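Local coordinates for protein naphthalene dioxygenase large subunit (Rhodococcus sp., PDB 2B1X) that serves as the large subunit of a Rieske-type non-haem iron dioxygenase, carrying an Fe2/S2 cluster and a mononuclear iron site, at residues Glu241-Gly246 with Pro406-Pro411; Gly171-Tyr176 with His247-Gly252; His111-Ser116 with Val122-Gly127; His84-Arg89 with Met93-Ala98. One frame throughout, in Å; residues are numbered along the deposited sequence.

Contact 1: residues Glu241-Gly246 with Pro406-Pro411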
loop_
_atom_site.group_PDB
_atom_site.type_symbol
_atom_site.label_atom_id
_atom_site.label_comp_id
_atom_site.label_asym_id
_atom_site.label_seq_id
_atom_site.Cartn_x
_atom_site.Cartn_y
_atom_site.Cartn_z
ATOM N N GLU A 241 -43.948 2.166 -5.676
ATOM C CA GLU A 241 -44.168 0.912 -4.967
ATOM C C GLU A 241 -42.838 0.340 -4.489
ATOM O O GLU A 241 -41.853 0.428 -5.193
ATOM C CB GLU A 241 -44.878 -0.062 -5.890
ATOM C CG GLU A 241 -45.634 -1.163 -5.165
ATOM C CD GLU A 241 -47.034 -0.749 -4.693
ATOM O OE1 GLU A 241 -47.528 0.331 -5.069
ATOM O OE2 GLU A 241 -47.678 -1.549 -3.970
ATOM N N HIS A 242 -42.822 -0.199 -3.276
ATOM C CA HIS A 242 -41.630 -0.797 -2.608
ATOM C C HIS A 242 -41.906 -2.304 -2.443
ATOM O O HIS A 242 -42.834 -2.681 -1.720
ATOM C CB HIS A 242 -41.491 -0.137 -1.227
ATOM C CG HIS A 242 -40.189 -0.385 -0.506
ATOM N ND1 HIS A 242 -39.069 0.385 -0.713
ATOM C CD2 HIS A 242 -39.873 -1.233 0.498
ATOM C CE1 HIS A 242 -38.096 -0.006 0.090
ATOM N NE2 HIS A 242 -38.565 -0.976 0.856
ATOM N N ILE A 243 -41.136 -3.164 -3.126
ATOM C CA ILE A 243 -41.479 -4.593 -3.260
ATOM C C ILE A 243 -40.340 -5.528 -2.889
ATOM O O ILE A 243 -39.197 -5.333 -3.306
ATOM C CB ILE A 243 -41.884 -4.931 -4.726
ATOM C CG1 ILE A 243 -43.060 -4.060 -5.206
ATOM C CG2 ILE A 243 -42.117 -6.458 -4.907
ATOM C CD1 ILE A 243 -42.849 -3.536 -6.632
ATOM N N HIS A 244 -40.632 -6.557 -2.105
ATOM C CA HIS A 244 -39.586 -7.532 -1.874
ATOM C C HIS A 244 -40.117 -8.922 -1.994
ATOM O O HIS A 244 -41.317 -9.163 -1.944
ATOM C CB HIS A 244 -38.838 -7.322 -0.556
ATOM C CG HIS A 244 -39.589 -7.757 0.657
ATOM N ND1 HIS A 244 -40.402 -6.907 1.378
ATOM C CD2 HIS A 244 -39.637 -8.950 1.290
ATOM C CE1 HIS A 244 -40.905 -7.558 2.409
ATOM N NE2 HIS A 244 -40.451 -8.799 2.384
ATOM N N THR A 245 -39.167 -9.824 -2.069
ATOM C CA THR A 245 -39.386 -11.194 -2.470
ATOM C C THR A 245 -38.589 -12.051 -1.458
ATOM O O THR A 245 -37.911 -11.490 -0.611
ATOM C CB THR A 245 -38.825 -11.171 -3.902
ATOM O OG1 THR A 245 -39.892 -11.307 -4.832
ATOM C CG2 THR A 245 -37.743 -12.184 -4.200
ATOM N N GLY A 246 -38.679 -13.377 -1.516
ATOM C CA GLY A 246 -37.808 -14.219 -0.709
ATOM C C GLY A 246 -36.361 -14.129 -1.216
ATOM O O GLY A 246 -36.106 -13.471 -2.215
ATOM N N PRO A 406 -53.052 -3.927 -0.821
ATOM C CA PRO A 406 -54.005 -4.985 -1.209
ATOM C C PRO A 406 -54.327 -4.978 -2.713
ATOM O O PRO A 406 -54.792 -5.987 -3.258
ATOM C CB PRO A 406 -55.268 -4.627 -0.408
ATOM C CG PRO A 406 -55.226 -3.149 -0.260
ATOM C CD PRO A 406 -53.723 -2.826 -0.098
ATOM N N ASN A 407 -54.093 -3.834 -3.358
ATOM C CA ASN A 407 -54.369 -3.634 -4.774
ATOM C C ASN A 407 -53.176 -3.893 -5.728
ATOM O O ASN A 407 -53.325 -3.776 -6.942
ATOM C CB ASN A 407 -54.926 -2.218 -4.970
ATOM C CG ASN A 407 -56.187 -1.964 -4.127
ATOM O OD1 ASN A 407 -57.185 -2.694 -4.241
ATOM N ND2 ASN A 407 -56.141 -0.944 -3.273
ATOM N N TRP A 408 -51.999 -4.245 -5.198
ATOM C CA TRP A 408 -50.846 -4.494 -6.083
ATOM C C TRP A 408 -51.035 -5.788 -6.871
ATOM O O TRP A 408 -51.377 -6.817 -6.287
ATOM C CB TRP A 408 -49.532 -4.519 -5.319
ATOM C CG TRP A 408 -48.342 -4.521 -6.227
ATOM C CD1 TRP A 408 -47.408 -5.528 -6.379
ATOM C CD2 TRP A 408 -47.925 -3.454 -7.088
ATOM N NE1 TRP A 408 -46.457 -5.151 -7.295
ATOM C CE2 TRP A 408 -46.744 -3.883 -7.745
ATOM C CE3 TRP A 408 -48.433 -2.173 -7.381
ATOM C CZ2 TRP A 408 -46.056 -3.074 -8.662
ATOM C CZ3 TRP A 408 -47.755 -1.370 -8.291
ATOM C CH2 TRP A 408 -46.574 -1.831 -8.928
ATOM N N THR A 409 -50.820 -5.716 -8.187
ATOM C CA THR A 409 -51.089 -6.833 -9.108
ATOM C C THR A 409 -49.876 -7.733 -9.361
ATOM O O THR A 409 -49.984 -8.755 -10.040
ATOM C CB THR A 409 -51.652 -6.332 -10.479
ATOM O OG1 THR A 409 -50.800 -5.311 -11.036
ATOM C CG2 THR A 409 -52.994 -5.650 -10.307
ATOM N N GLY A 410 -48.723 -7.361 -8.833
ATOM C CA GLY A 410 -47.548 -8.206 -8.964
ATOM C C GLY A 410 -47.330 -9.059 -7.719
ATOM O O GLY A 410 -47.984 -8.842 -6.695
ATOM N N PRO A 411 -46.437 -10.041 -7.811
ATOM C CA PRO A 411 -46.112 -10.896 -6.666
ATOM C C PRO A 411 -45.149 -10.186 -5.671
ATOM O O PRO A 411 -44.648 -9.084 -5.955
ATOM C CB PRO A 411 -45.443 -12.099 -7.332
ATOM C CG PRO A 411 -44.766 -11.510 -8.533
ATOM C CD PRO A 411 -45.685 -10.428 -9.024
#
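With CG of Glu241 swung anti to the backbone N (chi1 -157°) and the chain then bent (chi2 83°), the carboxylate folds back flat over the indole of Trp408. The two planes lie 10° apart. CD of Glu241 comes 3.3 Å from CE3 of Trp408, and CG makes a CH-pi contact 3.6 Å from the centroid of the six-membered ring, almost straight above it. The two side chains pass each other heading opposite ways, and Glu241 touches the ring from CB out to its carboxylate oxygens. Asp405 brings a second carboxylate close to OE2 of Glu241, which would probably raise the affinity of one of the two for a proton. Ile243 crosses the indole at about a right angle, its CD1 3.8 Å from CZ2 of Trp408, while its CG2 rests 3.8 Å from the carbonyl O of Pro411. The indole NE1 is hydrogen-bonded to the hydroxyl of Tyr176. The loop 406-411 thus packs on strand 240-244, one strand in from the edge of the large antiparallel sheet, with Ala414 of the edge strand 413-415 touching Glu241, Ile243 and Trp408, and helix 174-181 reaching Ile243 and Pro411.

Contact 2: residues Gly171-Tyr176 with His247-Gly252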
loop_
_atom_site.group_PDB
_atom_site.type_symbol
_atom_site.label_atom_id
_atom_site.label_comp_id
_atom_site.label_asym_id
_atom_site.label_seq_id
_atom_site.Cartn_x
_atom_site.Cartn_y
_atom_site.Cartn_z
ATOM N N GLY A 171 -37.082 -16.754 -7.923
ATOM C CA GLY A 171 -38.462 -16.846 -7.483
ATOM C C GLY A 171 -39.342 -15.758 -8.071
ATOM O O GLY A 171 -39.345 -15.530 -9.292
ATOM N N ASP A 172 -40.092 -15.077 -7.200
ATOM C CA ASP A 172 -41.061 -14.081 -7.622
ATOM C C ASP A 172 -40.409 -12.856 -8.271
ATOM O O ASP A 172 -41.067 -12.103 -8.991
ATOM C CB ASP A 172 -41.903 -13.640 -6.427
ATOM C CG ASP A 172 -42.966 -14.673 -6.031
ATOM O OD1 ASP A 172 -43.287 -15.581 -6.822
ATOM O OD2 ASP A 172 -43.544 -14.643 -4.919
ATOM N N LEU A 173 -39.116 -12.658 -8.010
ATOM C CA LEU A 173 -38.375 -11.588 -8.659
ATOM C C LEU A 173 -38.385 -11.687 -10.183
ATOM O O LEU A 173 -38.325 -10.663 -10.863
ATOM C CB LEU A 173 -36.943 -11.538 -8.148
ATOM C CG LEU A 173 -36.219 -10.220 -7.895
ATOM C CD1 LEU A 173 -34.967 -10.119 -8.754
ATOM C CD2 LEU A 173 -37.052 -8.934 -7.936
ATOM N N LYS A 174 -38.514 -12.905 -10.720
ATOM C CA LYS A 174 -38.545 -13.101 -12.173
ATOM C C LYS A 174 -39.585 -12.227 -12.885
ATOM O O LYS A 174 -39.316 -11.702 -13.971
ATOM C CB LYS A 174 -38.717 -14.585 -12.538
ATOM C CG LYS A 174 -37.504 -15.437 -12.075
ATOM C CD LYS A 174 -37.443 -16.822 -12.747
ATOM C CE LYS A 174 -38.658 -17.706 -12.422
ATOM N NZ LYS A 174 -38.875 -17.777 -10.938
ATOM N N PHE A 175 -40.757 -12.065 -12.269
ATOM C CA PHE A 175 -41.841 -11.204 -12.774
ATOM C C PHE A 175 -41.370 -9.774 -13.094
ATOM O O PHE A 175 -41.753 -9.196 -14.105
ATOM C CB PHE A 175 -42.973 -11.166 -11.739
ATOM C CG PHE A 175 -44.143 -10.278 -12.117
ATOM C CD1 PHE A 175 -44.123 -8.915 -11.837
ATOM C CD2 PHE A 175 -45.279 -10.817 -12.708
ATOM C CE1 PHE A 175 -45.206 -8.112 -12.178
ATOM C CE2 PHE A 175 -46.363 -10.022 -13.037
ATOM C CZ PHE A 175 -46.328 -8.665 -12.780
ATOM N N TYR A 176 -40.508 -9.243 -12.239
ATOM C CA TYR A 176 -40.002 -7.875 -12.349
ATOM C C TYR A 176 -38.767 -7.804 -13.229
ATOM O O TYR A 176 -38.613 -6.859 -13.981
ATOM C CB TYR A 176 -39.711 -7.312 -10.947
ATOM C CG TYR A 176 -40.958 -7.294 -10.103
ATOM C CD1 TYR A 176 -41.195 -8.284 -9.141
ATOM C CD2 TYR A 176 -41.937 -6.312 -10.299
ATOM C CE1 TYR A 176 -42.382 -8.287 -8.373
ATOM C CE2 TYR A 176 -43.106 -6.308 -9.549
ATOM C CZ TYR A 176 -43.331 -7.286 -8.580
ATOM O OH TYR A 176 -44.533 -7.282 -7.852
ATOM N N HIS A 247 -35.425 -14.780 -0.531
ATOM C CA HIS A 247 -33.973 -14.719 -0.881
ATOM C C HIS A 247 -33.352 -13.304 -0.922
ATOM O O HIS A 247 -32.388 -13.034 -1.687
ATOM C CB HIS A 247 -33.647 -15.452 -2.193
ATOM C CG HIS A 247 -34.269 -16.806 -2.301
ATOM N ND1 HIS A 247 -33.695 -17.929 -1.754
ATOM C CD2 HIS A 247 -35.398 -17.223 -2.904
ATOM C CE1 HIS A 247 -34.449 -18.984 -2.010
ATOM N NE2 HIS A 247 -35.491 -18.580 -2.708
ATOM N N GLY A 248 -33.863 -12.407 -0.084
ATOM C CA GLY A 248 -33.217 -11.112 0.066
ATOM C C GLY A 248 -33.436 -10.121 -1.063
ATOM O O GLY A 248 -32.921 -8.996 -0.975
ATOM N N HIS A 249 -34.212 -10.487 -2.091
ATOM C CA HIS A 249 -34.345 -9.609 -3.270
ATOM C C HIS A 249 -35.392 -8.526 -3.050
ATOM O O HIS A 249 -36.421 -8.759 -2.400
ATOM C CB HIS A 249 -34.733 -10.365 -4.533
ATOM C CG HIS A 249 -33.943 -11.601 -4.813
ATOM N ND1 HIS A 249 -32.570 -11.608 -4.906
ATOM C CD2 HIS A 249 -34.344 -12.869 -5.081
ATOM C CE1 HIS A 249 -32.156 -12.825 -5.211
ATOM N NE2 HIS A 249 -33.209 -13.614 -5.308
ATOM N N GLY A 250 -35.152 -7.336 -3.618
ATOM C CA GLY A 250 -36.181 -6.313 -3.583
ATOM C C GLY A 250 -35.918 -5.237 -4.615
ATOM O O GLY A 250 -34.792 -5.116 -5.127
ATOM N N LEU A 251 -36.929 -4.409 -4.834
ATOM C CA LEU A 251 -36.880 -3.304 -5.795
ATOM C C LEU A 251 -37.900 -2.227 -5.453
ATOM O O LEU A 251 -38.820 -2.452 -4.667
ATOM C CB LEU A 251 -37.198 -3.792 -7.203
ATOM C CG LEU A 251 -38.597 -4.288 -7.558
ATOM C CD1 LEU A 251 -38.847 -4.109 -9.070
ATOM C CD2 LEU A 251 -38.825 -5.747 -7.140
ATOM N N GLY A 252 -37.738 -1.064 -6.071
ATOM C CA GLY A 252 -38.766 -0.026 -6.024
ATOM C C GLY A 252 -39.069 0.459 -7.418
ATOM O O GLY A 252 -38.199 0.441 -8.269
#
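The chain at Leu173 and Tyr176, entering helix 174-181, passes over the approach to strand 250-254, with CA of Leu173 7.0 Å from CA of His249 and CA of Tyr176 8.6 Å from CA of Leu251. Four buried side chains fill this gap. Leu173 divides its contacts: CG meets CB of His249 at 3.7 Å, the two side chains crossing at about a right angle, and CD2 touches CD2 of Leu251, also at 3.7 Å. CG of Leu251 stands flanked by its own N and C (chi1 68°), an arrangement that turns both methyls toward Leu173 and Tyr176. CD1 presses on CB of Tyr176 at 3.8 Å, while CD2 lies over a face of the tyrosine ring in a CH-pi contact, 4.3 Å from its centroid. Such packing of a helix on a large antiparallel sheet belongs to the catalytic domain of the ring-hydroxylating oxygenases, which is related to the Bet v 1 fold. Both ring nitrogens of His249 are engaged, ND1 with Phe299 N and NE2 with Tyr169 O, consistent with a proton on NE2 and a fixed ring orientation. On the helix side, Gly171 O receives Lys174 N at 3.1 Å and Lys174 NZ at 2.8 Å from opposite faces of its carbonyl plane, and NZ also bonds Glu167 O.

Contact 3: residues His111-Ser116 with Val122-Gly127. With FES (Fe2/s2 (inorganic) cluster), chain H.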
loop_
_atom_site.group_PDB
_atom_site.type_symbol
_atom_site.label_atom_id
_atom_site.label_comp_id
_atom_site.label_asym_id
_atom_site.label_seq_id
_atom_site.Cartn_x
_atom_site.Cartn_y
_atom_site.Cartn_z
ATOM N N HIS A 111 3.690 -25.082 -18.339
ATOM C CA HIS A 111 4.202 -26.266 -19.043
ATOM C C HIS A 111 3.500 -26.597 -20.357
ATOM O O HIS A 111 3.849 -27.580 -20.993
ATOM C CB HIS A 111 4.252 -27.508 -18.134
ATOM C CG HIS A 111 4.812 -27.235 -16.770
ATOM N ND1 HIS A 111 4.070 -26.649 -15.768
ATOM C CD2 HIS A 111 6.024 -27.505 -16.233
ATOM C CE1 HIS A 111 4.806 -26.536 -14.678
ATOM N NE2 HIS A 111 6.002 -27.034 -14.939
ATOM N N GLY A 112 2.525 -25.789 -20.758
ATOM C CA GLY A 112 1.858 -25.991 -22.042
ATOM C C GLY A 112 0.695 -26.979 -22.126
ATOM O O GLY A 112 0.363 -27.376 -23.214
ATOM N N TRP A 113 0.096 -27.396 -21.008
ATOM C CA TRP A 113 -1.133 -28.173 -21.050
ATOM C C TRP A 113 -2.138 -27.307 -21.798
ATOM O O TRP A 113 -2.192 -26.096 -21.587
ATOM C CB TRP A 113 -1.642 -28.443 -19.637
ATOM C CG TRP A 113 -0.873 -29.568 -18.890
ATOM C CD1 TRP A 113 0.391 -29.996 -19.127
ATOM C CD2 TRP A 113 -1.368 -30.365 -17.807
ATOM N NE1 TRP A 113 0.725 -31.005 -18.256
ATOM C CE2 TRP A 113 -0.352 -31.266 -17.452
ATOM C CE3 TRP A 113 -2.597 -30.439 -17.129
ATOM C CZ2 TRP A 113 -0.499 -32.190 -16.421
ATOM C CZ3 TRP A 113 -2.743 -31.358 -16.105
ATOM C CH2 TRP A 113 -1.708 -32.225 -15.766
ATOM N N THR A 114 -2.896 -27.934 -22.686
ATOM C CA THR A 114 -3.760 -27.204 -23.610
ATOM C C THR A 114 -5.185 -27.674 -23.434
ATOM O O THR A 114 -5.455 -28.886 -23.500
ATOM C CB THR A 114 -3.275 -27.488 -25.054
ATOM O OG1 THR A 114 -1.907 -27.048 -25.166
ATOM C CG2 THR A 114 -4.036 -26.634 -26.086
ATOM N N TYR A 115 -6.088 -26.707 -23.265
ATOM C CA TYR A 115 -7.492 -26.969 -23.016
ATOM C C TYR A 115 -8.355 -26.421 -24.145
ATOM O O TYR A 115 -8.144 -25.296 -24.607
ATOM C CB TYR A 115 -7.938 -26.366 -21.674
ATOM C CG TYR A 115 -7.098 -26.793 -20.443
ATOM C CD1 TYR A 115 -5.920 -26.127 -20.118
ATOM C CD2 TYR A 115 -7.525 -27.820 -19.595
ATOM C CE1 TYR A 115 -5.173 -26.505 -18.983
ATOM C CE2 TYR A 115 -6.824 -28.179 -18.469
ATOM C CZ TYR A 115 -5.639 -27.529 -18.166
ATOM O OH TYR A 115 -4.928 -27.892 -17.048
ATOM N N SER A 116 -9.317 -27.219 -24.610
ATOM C CA SER A 116 -10.424 -26.661 -25.410
ATOM C C SER A 116 -11.181 -25.616 -24.617
ATOM O O SER A 116 -11.216 -25.679 -23.385
ATOM C CB SER A 116 -11.374 -27.785 -25.817
ATOM O OG SER A 116 -12.404 -27.302 -26.639
ATOM N N VAL A 122 -6.892 -31.353 -23.774
ATOM C CA VAL A 122 -6.811 -32.047 -25.078
ATOM C C VAL A 122 -5.371 -32.254 -25.486
ATOM O O VAL A 122 -5.085 -33.045 -26.394
ATOM C CB VAL A 122 -7.555 -31.279 -26.236
ATOM C CG1 VAL A 122 -9.066 -31.224 -26.007
ATOM C CG2 VAL A 122 -6.987 -29.859 -26.406
ATOM N N GLY A 123 -4.455 -31.539 -24.828
ATOM C CA GLY A 123 -3.037 -31.678 -25.131
ATOM C C GLY A 123 -2.081 -31.547 -23.959
ATOM O O GLY A 123 -2.138 -30.586 -23.192
ATOM N N VAL A 124 -1.219 -32.546 -23.802
ATOM C CA VAL A 124 -0.176 -32.540 -22.783
ATOM C C VAL A 124 1.194 -32.741 -23.452
ATOM O O VAL A 124 1.440 -33.796 -24.099
ATOM C CB VAL A 124 -0.486 -33.616 -21.696
ATOM C CG1 VAL A 124 0.685 -33.854 -20.747
ATOM C CG2 VAL A 124 -1.777 -33.225 -20.885
ATOM N N PRO A 125 2.088 -31.751 -23.340
ATOM C CA PRO A 125 3.453 -31.920 -23.844
ATOM C C PRO A 125 4.179 -33.084 -23.133
ATOM O O PRO A 125 4.059 -33.245 -21.914
ATOM C CB PRO A 125 4.107 -30.573 -23.529
ATOM C CG PRO A 125 2.950 -29.618 -23.525
ATOM C CD PRO A 125 1.876 -30.384 -22.804
ATOM N N ALA A 126 4.874 -33.917 -23.910
ATOM C CA ALA A 126 5.597 -35.069 -23.371
ATOM C C ALA A 126 4.658 -36.127 -22.764
ATOM O O ALA A 126 5.042 -36.866 -21.855
ATOM C CB ALA A 126 6.644 -34.616 -22.345
ATOM N N GLY A 127 3.453 -36.228 -23.293
ATOM C CA GLY A 127 2.482 -37.192 -22.792
ATOM C C GLY A 127 3.054 -38.602 -22.763
ATOM O O GLY A 127 2.727 -39.419 -21.887
HETATM FE FE1 FES H . 1.968 -26.805 -15.554
HETATM FE FE2 FES H . -0.203 -25.322 -16.379
HETATM S S1 FES H . 1.013 -26.736 -17.585
HETATM S S2 FES H . 0.872 -25.236 -14.416
#
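Thr114 faces both Val122 and Gly123, a classic beta bulge in the hairpin of strands 114-116 and 121-123 that carries part of the cluster-binding site of the Rieske domain. Backbone hydrogen bonds define it: Thr114 N gives to Gly123 O at 2.8 Å, and Thr114 O accepts two donors, Val122 N at 2.9 Å, nearly straight at 168°, and Gly123 N at 3.1 Å. A CA-H...O contact from Trp113 to Gly123 O supplements them. Metal binding comes from His111, whose ND1 holds FE1 of the cluster at 2.1 Å, with His90 as the second protein ligand of that iron. The backbone N atoms of Gly112 and Trp113 lie near bridging sulfide S1. NE2 of His111 is hydrogen-bonded to Asp213 of the second subunit, and the ring also packs on His216 there, a ligand of the mononuclear iron; this is consistent with the bridge between the two metal centres known in this family. Apolar packing meets Trp113 from Val124 and Pro125. The side chains of Trp113 and Val124 point the same way; with CG1 anti to N (chi1 169°), Val124 puts CG2 over the indole, 4.1 Å from the centroid of its five-membered ring and 2° off the normal. The ring of Trp113 also stacks with His90. Pro125, within the type II turn 124-127, approaches Trp113 at about a right angle, and because Gly112 has no side chain the proline ring settles on the 111-112 backbone, with CG 3.4 Å from His111 O and CD 3.4 Å from Gly112 O.

Contact 4: residues His84-Arg89 with Met93-Ala98. With FES (Fe2/s2 (inorganic) cluster), chain H.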
loop_
_atom_site.group_PDB
_atom_site.type_symbol
_atom_site.label_atom_id
_atom_site.label_comp_id
_atom_site.label_asym_id
_atom_site.label_seq_id
_atom_site.Cartn_x
_atom_site.Cartn_y
_atom_site.Cartn_z
ATOM N N HIS A 84 -15.342 -21.797 -16.378
ATOM C CA HIS A 84 -14.171 -22.588 -16.014
ATOM C C HIS A 84 -13.339 -21.855 -15.001
ATOM O O HIS A 84 -12.965 -20.713 -15.248
ATOM C CB HIS A 84 -13.217 -22.733 -17.207
ATOM C CG HIS A 84 -13.834 -23.254 -18.459
ATOM N ND1 HIS A 84 -14.444 -24.497 -18.540
ATOM C CD2 HIS A 84 -13.861 -22.736 -19.708
ATOM C CE1 HIS A 84 -14.865 -24.691 -19.775
ATOM N NE2 HIS A 84 -14.501 -23.651 -20.506
ATOM N N LEU A 85 -12.959 -22.506 -13.902
ATOM C CA LEU A 85 -11.992 -21.922 -12.994
ATOM C C LEU A 85 -10.695 -21.635 -13.753
ATOM O O LEU A 85 -10.131 -22.529 -14.419
ATOM C CB LEU A 85 -11.717 -22.854 -11.781
ATOM C CG LEU A 85 -10.704 -22.327 -10.740
ATOM C CD1 LEU A 85 -11.358 -21.206 -9.932
ATOM C CD2 LEU A 85 -10.214 -23.466 -9.805
ATOM N N ASN A 86 -10.197 -20.402 -13.643
ATOM C CA ASN A 86 -9.044 -19.973 -14.422
ATOM C C ASN A 86 -7.709 -20.383 -13.792
ATOM O O ASN A 86 -6.846 -19.539 -13.480
ATOM C CB ASN A 86 -9.102 -18.471 -14.651
ATOM C CG ASN A 86 -8.066 -17.994 -15.651
ATOM O OD1 ASN A 86 -7.514 -18.784 -16.408
ATOM N ND2 ASN A 86 -7.770 -16.690 -15.628
ATOM N N ALA A 87 -7.542 -21.689 -13.634
ATOM C CA ALA A 87 -6.448 -22.268 -12.865
ATOM C C ALA A 87 -6.144 -23.591 -13.498
ATOM O O ALA A 87 -6.964 -24.506 -13.436
ATOM C CB ALA A 87 -6.848 -22.447 -11.381
ATOM N N CYS A 88 -4.969 -23.694 -14.118
ATOM C CA CYS A 88 -4.484 -24.929 -14.709
ATOM C C CYS A 88 -4.482 -26.042 -13.662
ATOM O O CYS A 88 -4.179 -25.801 -12.487
ATOM C CB CYS A 88 -3.062 -24.713 -15.256
ATOM S SG CYS A 88 -2.370 -26.160 -16.108
ATOM N N ARG A 89 -4.838 -27.252 -14.081
ATOM C CA ARG A 89 -4.999 -28.382 -13.180
ATOM C C ARG A 89 -3.651 -28.951 -12.743
ATOM O O ARG A 89 -3.593 -29.757 -11.836
ATOM C CB ARG A 89 -5.821 -29.488 -13.877
ATOM C CG ARG A 89 -7.292 -29.076 -14.190
ATOM C CD ARG A 89 -8.113 -28.669 -12.964
ATOM N NE ARG A 89 -8.088 -29.696 -11.919
ATOM C CZ ARG A 89 -8.901 -30.761 -11.865
ATOM N NH1 ARG A 89 -9.812 -30.986 -12.818
ATOM N NH2 ARG A 89 -8.791 -31.629 -10.855
ATOM N N MET A 93 -1.637 -22.351 -12.741
ATOM C CA MET A 93 -1.457 -21.074 -13.453
ATOM C C MET A 93 -2.735 -20.609 -14.155
ATOM O O MET A 93 -3.533 -21.444 -14.568
ATOM C CB MET A 93 -0.295 -21.106 -14.466
ATOM C CG MET A 93 0.168 -19.615 -14.677
ATOM S SD MET A 93 1.440 -19.377 -15.806
ATOM C CE MET A 93 0.983 -17.740 -16.368
ATOM N N GLN A 94 -2.947 -19.293 -14.255
ATOM C CA GLN A 94 -4.025 -18.752 -15.106
ATOM C C GLN A 94 -3.778 -19.199 -16.539
ATOM O O GLN A 94 -2.658 -19.032 -17.053
ATOM C CB GLN A 94 -4.055 -17.244 -15.090
ATOM C CG GLN A 94 -4.461 -16.633 -13.776
ATOM C CD GLN A 94 -4.190 -15.159 -13.783
ATOM O OE1 GLN A 94 -3.023 -14.742 -13.793
ATOM N NE2 GLN A 94 -5.252 -14.364 -13.810
ATOM N N VAL A 95 -4.793 -19.800 -17.168
ATOM C CA VAL A 95 -4.678 -20.216 -18.571
ATOM C C VAL A 95 -5.191 -19.098 -19.484
ATOM O O VAL A 95 -5.160 -19.193 -20.718
ATOM C CB VAL A 95 -5.402 -21.557 -18.842
ATOM C CG1 VAL A 95 -4.719 -22.673 -18.009
ATOM C CG2 VAL A 95 -6.909 -21.477 -18.528
ATOM N N CYS A 96 -5.690 -18.040 -18.868
ATOM C CA CYS A 96 -6.050 -16.844 -19.615
ATOM C C CYS A 96 -5.740 -15.638 -18.742
ATOM O O CYS A 96 -6.310 -15.510 -17.667
ATOM C CB CYS A 96 -7.532 -16.917 -19.986
ATOM S SG CYS A 96 -8.060 -15.426 -20.770
ATOM N N ARG A 97 -4.786 -14.798 -19.154
ATOM C CA ARG A 97 -4.435 -13.601 -18.385
ATOM C C ARG A 97 -4.992 -12.287 -18.983
ATOM O O ARG A 97 -4.716 -11.190 -18.434
ATOM C CB ARG A 97 -2.922 -13.499 -18.143
ATOM C CG ARG A 97 -2.352 -14.328 -17.000
ATOM C CD ARG A 97 -0.791 -14.571 -17.098
ATOM N NE ARG A 97 -0.398 -15.000 -18.451
ATOM C CZ ARG A 97 0.584 -14.490 -19.213
ATOM N NH1 ARG A 97 1.414 -13.510 -18.800
ATOM N NH2 ARG A 97 0.705 -14.954 -20.452
ATOM N N ALA A 98 -5.814 -12.397 -20.043
ATOM C CA ALA A 98 -6.557 -11.258 -20.598
ATOM C C ALA A 98 -7.924 -11.123 -19.893
ATOM O O ALA A 98 -8.374 -12.070 -19.268
ATOM C CB ALA A 98 -6.748 -11.429 -22.099
HETATM FE FE1 FES H . 1.968 -26.805 -15.554
HETATM FE FE2 FES H . -0.203 -25.322 -16.379
HETATM S S1 FES H . 1.013 -26.736 -17.585
HETATM S S2 FES H . 0.872 -25.236 -14.416
#
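Cys88 is tied to Met93 through its backbone, its N-H pointing almost straight (169°) at Met93 O over 2.7 Å, and its SG binds FE2 of the iron-sulfur cluster at 2.3 Å. The sulfur is anti to the backbone N (chi1 -177°), which directs it to the iron while CB stays against the facing loop, 3.8 Å from Val95 CG1. Cys108 is the other protein ligand of FE2. One step out, Asn86 makes the main polar link between the segments. Its ND2 donates to Cys96 O at 2.8 Å, with the acceptor close to the amide plane, and its OD1 accepts Cys96 N at 3.2 Å, in the carbonyl plane on a lone pair, together with a weak bond from Val95 N. Three bonds therefore set the rotation of this buried amide, and ND2 has a further acceptor in Gln70. The carbonyl O of Asn86 is buried without a hydrogen-bond partner, although CA of Gln94 offers a fairly straight CA-H...O contact at 3.3 Å. An inverse gamma turn centred on Asn86 bends the chain between strand 81-85 and the ligand cysteine. Farther out the loops meet the second subunit, where Arg97 forms a salt bridge with Glu374, Arg89 one with Glu392, and Gln94 a hydrogen bond with Ser378, all three partners lying on that subunit. Cys88, with His90 two residues on, forms the first Cys-X-His cluster-binding loop of a Rieske [2Fe-2S] domain.

In the fold
The four contacts form two pairs, one per domain. Contacts 1 and 2, with centres about 9 Å apart, lie on neighbouring strands 240-244 and 250-254 of the catalytic sheet; Tyr176 OH joins them by a probable hydrogen bond to Pro411 O. Contact 2 is buried and apolar, whereas contact 1, partly buried, adds a carboxylate stacked on an indole. Contacts 3 and 4, centres about 13 Å apart, share the iron-sulfur cluster and meet the second subunit. Hydrogen bonds of backbone and amide groups accompany iron ligation there, contact 4 being buried and contact 3 partly so. Tyr115 OH links them through Arg89 N. The pairs lie far apart, contacts 1 and 3 about 54 Å between centres.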